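Local coordinates for protein STING-associated CdnE c-di-GMP synthase (Flavobacteriaceae, PDB 6WT8) that probably synthesises the cyclic dinucleotide c-di-GMP, the signal sensed by an associated STING protein in bacterial CBASS anti-phage defence, at residues 57-70 with 93-107. Residues are numbered along the deposited sequence; the frame is centred on the assembly and turned at random. Where two conformers were deposited one is given.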
loop_
_atom_site.group_PDB
_atom_site.type_symbol
_atom_site.label_atom_id
_atom_site.label_comp_id
_atom_site.label_asym_id
_atom_site.label_seq_id
_atom_site.Cartn_x
_atom_site.Cartn_y
_atom_site.Cartn_z
ATOM N N GLY A 57 -10.799 3.902 -9.080
ATOM C CA GLY A 57 -9.544 3.236 -9.406
ATOM C C GLY A 57 -9.547 2.457 -10.723
ATOM O O GLY A 57 -10.245 2.778 -11.702
ATOM N N VAL A 58 -8.692 1.435 -10.765
ATOM C CA VAL A 58 -8.316 0.737 -11.990
ATOM C C VAL A 58 -9.320 -0.363 -12.312
ATOM O O VAL A 58 -9.812 -1.078 -11.417
ATOM C CB VAL A 58 -6.882 0.177 -11.790
ATOM C CG1 VAL A 58 -6.456 -0.768 -12.885
ATOM C CG2 VAL A 58 -5.862 1.371 -11.678
ATOM N N ALA A 59 -9.588 -0.525 -13.607
ATOM C CA ALA A 59 -10.458 -1.612 -14.056
ATOM C C ALA A 59 -9.923 -2.972 -13.572
ATOM O O ALA A 59 -8.694 -3.228 -13.569
ATOM C CB ALA A 59 -10.599 -1.595 -15.585
ATOM N N PRO A 60 -10.825 -3.873 -13.173
ATOM C CA PRO A 60 -10.410 -5.121 -12.502
ATOM C C PRO A 60 -9.583 -6.048 -13.363
ATOM O O PRO A 60 -8.782 -6.821 -12.787
ATOM C CB PRO A 60 -11.737 -5.777 -12.113
ATOM C CG PRO A 60 -12.819 -5.032 -12.861
ATOM C CD PRO A 60 -12.279 -3.642 -13.096
ATOM N N SER A 61 -9.688 -6.007 -14.687
ATOM C CA SER A 61 -8.905 -6.950 -15.480
ATOM C C SER A 61 -7.414 -6.721 -15.297
ATOM O O SER A 61 -6.648 -7.684 -15.312
ATOM C CB SER A 61 -9.300 -6.865 -16.959
ATOM O OG SER A 61 -8.767 -5.661 -17.533
ATOM N N TYR A 62 -6.981 -5.457 -15.118
ATOM C CA TYR A 62 -5.551 -5.190 -14.999
ATOM C C TYR A 62 -5.013 -5.790 -13.717
ATOM O O TYR A 62 -3.949 -6.439 -13.688
ATOM C CB TYR A 62 -5.311 -3.670 -15.010
ATOM C CG TYR A 62 -5.716 -3.020 -16.313
ATOM C CD1 TYR A 62 -4.977 -3.200 -17.462
ATOM C CD2 TYR A 62 -6.845 -2.230 -16.378
ATOM C CE1 TYR A 62 -5.379 -2.613 -18.676
ATOM C CE2 TYR A 62 -7.228 -1.614 -17.566
ATOM C CZ TYR A 62 -6.509 -1.800 -18.704
ATOM O OH TYR A 62 -6.980 -1.172 -19.871
ATOM N N THR A 63 -5.759 -5.591 -12.649
ATOM C CA THR A 63 -5.388 -6.102 -11.337
ATOM C C THR A 63 -5.367 -7.620 -11.333
ATOM O O THR A 63 -4.452 -8.246 -10.784
ATOM C CB THR A 63 -6.392 -5.546 -10.352
ATOM O OG1 THR A 63 -6.292 -4.106 -10.424
ATOM C CG2 THR A 63 -6.129 -6.001 -8.924
HETATM N N MSE A 64 -6.384 -8.232 -11.921
HETATM C CA MSE A 64 -6.429 -9.674 -11.992
HETATM C C MSE A 64 -5.292 -10.213 -12.833
HETATM O O MSE A 64 -4.617 -11.193 -12.422
HETATM C CB MSE A 64 -7.764 -10.143 -12.581
HETATM C CG MSE A 64 -7.858 -11.677 -12.626
HETATM SE SE MSE A 64 -7.870 -12.489 -10.836
HETATM C CE MSE A 64 -6.031 -12.906 -10.398
ATOM N N ASN A 65 -5.029 -9.572 -13.975
ATOM C CA ASN A 65 -3.928 -10.023 -14.823
ATOM C C ASN A 65 -2.602 -9.962 -14.075
ATOM O O ASN A 65 -1.769 -10.863 -14.209
ATOM C CB ASN A 65 -3.848 -9.195 -16.104
ATOM C CG ASN A 65 -4.861 -9.645 -17.118
ATOM O OD1 ASN A 65 -5.335 -10.781 -17.065
ATOM N ND2 ASN A 65 -5.187 -8.775 -18.044
ATOM N N SER A 66 -2.392 -8.916 -13.265
ATOM C CA SER A 66 -1.159 -8.800 -12.488
ATOM C C SER A 66 -1.008 -9.974 -11.539
ATOM O O SER A 66 0.070 -10.580 -11.450
ATOM C CB SER A 66 -1.163 -7.486 -11.709
ATOM O OG SER A 66 0.103 -7.341 -11.044
ATOM N N LYS A 67 -2.071 -10.332 -10.851
ATOM C CA LYS A 67 -1.978 -11.393 -9.861
ATOM C C LYS A 67 -1.807 -12.753 -10.522
ATOM O O LYS A 67 -1.075 -13.623 -10.007
ATOM C CB LYS A 67 -3.238 -11.385 -8.968
ATOM C CG LYS A 67 -3.367 -10.134 -8.051
ATOM C CD LYS A 67 -4.716 -10.132 -7.324
ATOM C CE LYS A 67 -4.863 -8.839 -6.533
ATOM N NZ LYS A 67 -6.267 -8.877 -5.919
ATOM N N VAL A 68 -2.474 -12.967 -11.666
ATOM C CA VAL A 68 -2.298 -14.219 -12.411
ATOM C C VAL A 68 -0.873 -14.345 -12.911
ATOM O O VAL A 68 -0.243 -15.417 -12.782
ATOM C CB VAL A 68 -3.280 -14.286 -13.589
ATOM C CG1 VAL A 68 -2.924 -15.496 -14.531
ATOM C CG2 VAL A 68 -4.698 -14.423 -13.090
ATOM N N ALA A 69 -0.319 -13.249 -13.459
ATOM C CA ALA A 69 1.067 -13.286 -13.924
ATOM C C ALA A 69 2.012 -13.639 -12.778
ATOM O O ALA A 69 2.916 -14.464 -12.929
ATOM C CB ALA A 69 1.484 -11.954 -14.561
ATOM N N ALA A 70 1.823 -13.018 -11.621
ATOM C CA ALA A 70 2.692 -13.331 -10.476
ATOM C C ALA A 70 2.491 -14.774 -10.007
ATOM O O ALA A 70 3.472 -15.448 -9.634
ATOM C CB ALA A 70 2.409 -12.360 -9.322
ATOM N N VAL A 93 -1.315 -2.804 -5.279
ATOM C CA VAL A 93 -2.278 -3.619 -6.001
ATOM C C VAL A 93 -2.944 -4.604 -5.045
ATOM O O VAL A 93 -4.117 -4.939 -5.212
ATOM C CB VAL A 93 -1.587 -4.299 -7.205
ATOM C CG1 VAL A 93 -2.563 -5.286 -7.856
ATOM C CG2 VAL A 93 -1.136 -3.241 -8.256
HETATM N N MSE A 94 -2.246 -4.982 -3.960
HETATM C CA MSE A 94 -2.850 -5.917 -3.017
HETATM C C MSE A 94 -3.955 -5.348 -2.121
HETATM O O MSE A 94 -4.673 -6.107 -1.474
HETATM C CB MSE A 94 -1.777 -6.530 -2.098
HETATM C CG MSE A 94 -0.888 -7.523 -2.844
HETATM SE SE MSE A 94 -1.849 -9.066 -3.571
HETATM C CE MSE A 94 -2.260 -9.944 -1.948
ATOM N N THR A 95 -4.083 -4.027 -2.087
ATOM C CA THR A 95 -5.268 -3.378 -1.496
ATOM C C THR A 95 -6.144 -2.735 -2.541
ATOM O O THR A 95 -7.092 -2.007 -2.190
ATOM C CB THR A 95 -4.827 -2.324 -0.473
ATOM O OG1 THR A 95 -3.855 -1.464 -1.050
ATOM C CG2 THR A 95 -4.173 -2.973 0.789
ATOM N N ASN A 96 -5.823 -2.926 -3.826
ATOM C CA ASN A 96 -6.508 -2.255 -4.925
ATOM C C ASN A 96 -6.527 -0.752 -4.731
ATOM O O ASN A 96 -7.523 -0.088 -5.117
ATOM C CB ASN A 96 -7.953 -2.775 -5.101
ATOM C CG ASN A 96 -8.561 -2.310 -6.413
ATOM O OD1 ASN A 96 -7.822 -2.183 -7.421
ATOM N ND2 ASN A 96 -9.904 -1.998 -6.418
ATOM N N THR A 97 -5.432 -0.184 -4.175
ATOM C CA THR A 97 -5.371 1.267 -4.036
ATOM C C THR A 97 -4.422 1.885 -5.041
ATOM O O THR A 97 -4.104 3.071 -4.939
ATOM C CB THR A 97 -5.001 1.675 -2.612
ATOM O OG1 THR A 97 -3.798 0.990 -2.229
ATOM C CG2 THR A 97 -6.181 1.312 -1.679
ATOM N N HIS A 98 -3.970 1.108 -6.022
ATOM C CA HIS A 98 -3.215 1.703 -7.109
ATOM C C HIS A 98 -4.142 2.517 -8.016
ATOM O O HIS A 98 -5.352 2.316 -8.060
ATOM C CB HIS A 98 -2.490 0.619 -7.928
ATOM C CG HIS A 98 -3.403 -0.426 -8.510
ATOM N ND1 HIS A 98 -4.268 -1.154 -7.741
ATOM C CD2 HIS A 98 -3.519 -0.911 -9.776
ATOM C CE1 HIS A 98 -4.927 -2.012 -8.503
ATOM N NE2 HIS A 98 -4.458 -1.915 -9.731
ATOM N N ILE A 99 -3.553 3.448 -8.782
ATOM C CA ILE A 99 -4.325 4.278 -9.705
ATOM C C ILE A 99 -3.798 4.213 -11.132
ATOM O O ILE A 99 -4.339 4.911 -12.020
ATOM C CB ILE A 99 -4.404 5.754 -9.247
ATOM C CG1 ILE A 99 -3.034 6.359 -9.148
ATOM C CG2 ILE A 99 -5.119 5.840 -7.888
ATOM C CD1 ILE A 99 -3.038 7.936 -9.299
ATOM N N LEU A 100 -2.784 3.386 -11.395
ATOM C CA LEU A 100 -2.308 3.193 -12.770
ATOM C C LEU A 100 -2.530 1.750 -13.196
ATOM O O LEU A 100 -2.136 0.827 -12.475
ATOM C CB LEU A 100 -0.812 3.532 -12.919
ATOM C CG LEU A 100 -0.325 4.858 -12.348
ATOM C CD1 LEU A 100 1.197 5.048 -12.539
ATOM C CD2 LEU A 100 -1.086 6.004 -12.944
ATOM N N LYS A 101 -3.091 1.561 -14.406
ATOM C CA LYS A 101 -3.316 0.200 -14.878
ATOM C C LYS A 101 -2.016 -0.587 -15.008
ATOM O O LYS A 101 -2.091 -1.810 -15.008
ATOM C CB LYS A 101 -4.030 0.226 -16.248
ATOM C CG LYS A 101 -3.267 0.978 -17.358
ATOM C CD LYS A 101 -4.196 1.256 -18.579
ATOM C CE LYS A 101 -3.352 1.839 -19.728
ATOM N NZ LYS A 101 -2.814 3.185 -19.474
ATOM N N GLU A 102 -0.865 0.088 -15.143
ATOM C CA GLU A 102 0.418 -0.615 -15.254
ATOM C C GLU A 102 1.021 -1.020 -13.918
ATOM O O GLU A 102 2.049 -1.709 -13.903
ATOM C CB GLU A 102 1.448 0.246 -16.005
ATOM C CG GLU A 102 1.017 0.677 -17.411
ATOM C CD GLU A 102 0.142 1.937 -17.472
ATOM O OE1 GLU A 102 -0.091 2.623 -16.430
ATOM O OE2 GLU A 102 -0.286 2.247 -18.631
ATOM N N ASN A 103 0.470 -0.604 -12.793
ATOM C CA ASN A 103 1.013 -1.056 -11.519
ATOM C C ASN A 103 0.758 -2.553 -11.339
ATOM O O ASN A 103 -0.281 -3.087 -11.730
ATOM C CB ASN A 103 0.360 -0.304 -10.372
ATOM C CG ASN A 103 0.641 1.171 -10.350
ATOM O OD1 ASN A 103 -0.234 1.936 -9.960
ATOM N ND2 ASN A 103 1.864 1.586 -10.706
ATOM N N ASP A 104 1.719 -3.241 -10.714
ATOM C CA ASP A 104 1.661 -4.664 -10.505
ATOM C C ASP A 104 1.941 -5.030 -9.061
ATOM O O ASP A 104 2.651 -4.306 -8.345
ATOM C CB ASP A 104 2.716 -5.343 -11.378
ATOM C CG ASP A 104 2.305 -5.398 -12.797
ATOM O OD1 ASP A 104 1.451 -6.242 -13.140
ATOM O OD2 ASP A 104 2.837 -4.589 -13.589
ATOM N N VAL A 105 1.353 -6.158 -8.640
ATOM C CA VAL A 105 1.816 -6.807 -7.394
ATOM C C VAL A 105 3.288 -7.172 -7.561
ATOM O O VAL A 105 3.737 -7.549 -8.657
ATOM C CB VAL A 105 1.019 -8.061 -6.986
ATOM C CG1 VAL A 105 -0.475 -7.748 -6.715
ATOM C CG2 VAL A 105 1.099 -9.176 -8.052
ATOM N N ASP A 106 4.052 -7.093 -6.464
ATOM C CA ASP A 106 5.377 -7.727 -6.455
ATOM C C ASP A 106 5.256 -9.121 -5.851
ATOM O O ASP A 106 4.502 -9.333 -4.875
ATOM C CB ASP A 106 6.382 -7.001 -5.538
ATOM C CG ASP A 106 6.728 -5.614 -5.938
ATOM O OD1 ASP A 106 6.638 -5.249 -7.108
ATOM O OD2 ASP A 106 7.176 -4.859 -5.031
ATOM N N LEU A 107 6.021 -10.070 -6.394
ATOM C CA LEU A 107 6.124 -11.379 -5.761
ATOM C C LEU A 107 7.271 -11.357 -4.751
ATOM O O LEU A 107 8.381 -10.897 -5.070
ATOM C CB LEU A 107 6.391 -12.441 -6.837
ATOM C CG LEU A 107 6.545 -13.894 -6.299
ATOM C CD1 LEU A 107 6.146 -14.852 -7.389
ATOM C CD2 LEU A 107 8.014 -14.193 -5.893
HETATM O O HOH W 1 -7.513 0.651 -8.245
HETATM O O HOH W 2 -8.690 -3.053 -9.802
HETATM O O HOH W 3 -10.891 -0.607 -8.980
HETATM O O HOH W 4 -6.431 -6.270 -4.781
#
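Lys-101 lays its CB squarely over the Tyr-62 ring, 3.6 Å from the ring centroid and 8° off the normal, a CH-pi contact. With CG between the backbone N and C (chi1 59°), the lysine chain runs alongside the ring until CD reaches CZ, and NZ then pairs with Glu-102 OE2 and the carbonyl of Glu-14. With an alanine in place of Tyr-62 the lysine methylenes lose this face, and the chain is likely to shift between its backbone and its anchored NZ. Next door Val-58 is wedged in tightly: CG2 sits 3.6 Å from Ile-99 C, while CB and CG1 approach His-98 NE2. His-98 NE2 shares a hydrogen bond with Thr-63 OG1 (2.9 Å), which lies near the ring plane, and Val-93 CG2 lies over the centre of one imidazole face.

Segment 93-107 follows Ser-92, opens with a 3-10 segment and leads by way of a loop into strand 106-112, an order consistent with the Gly-Ser and Asp-x-Asp elements of the nucleotidyltransferase fold, Asp-104 and Asp-106 being the likely acidic pair. Helix 60-81 grips it here: Ser-66 OG donates to the anti lone pair of Asp-104 OD1 (2.7 Å) and accepts from Val-105 N (3.0 Å). Arg-193 also bridges to OD1.

Packing slackens at Lys-67. Lys-67 CG passes Val-105 CG1 at 4.0 Å, and NZ reaches Val-93 O only through a water; farther along, another water links Val-58 O to Asn-96 ND2.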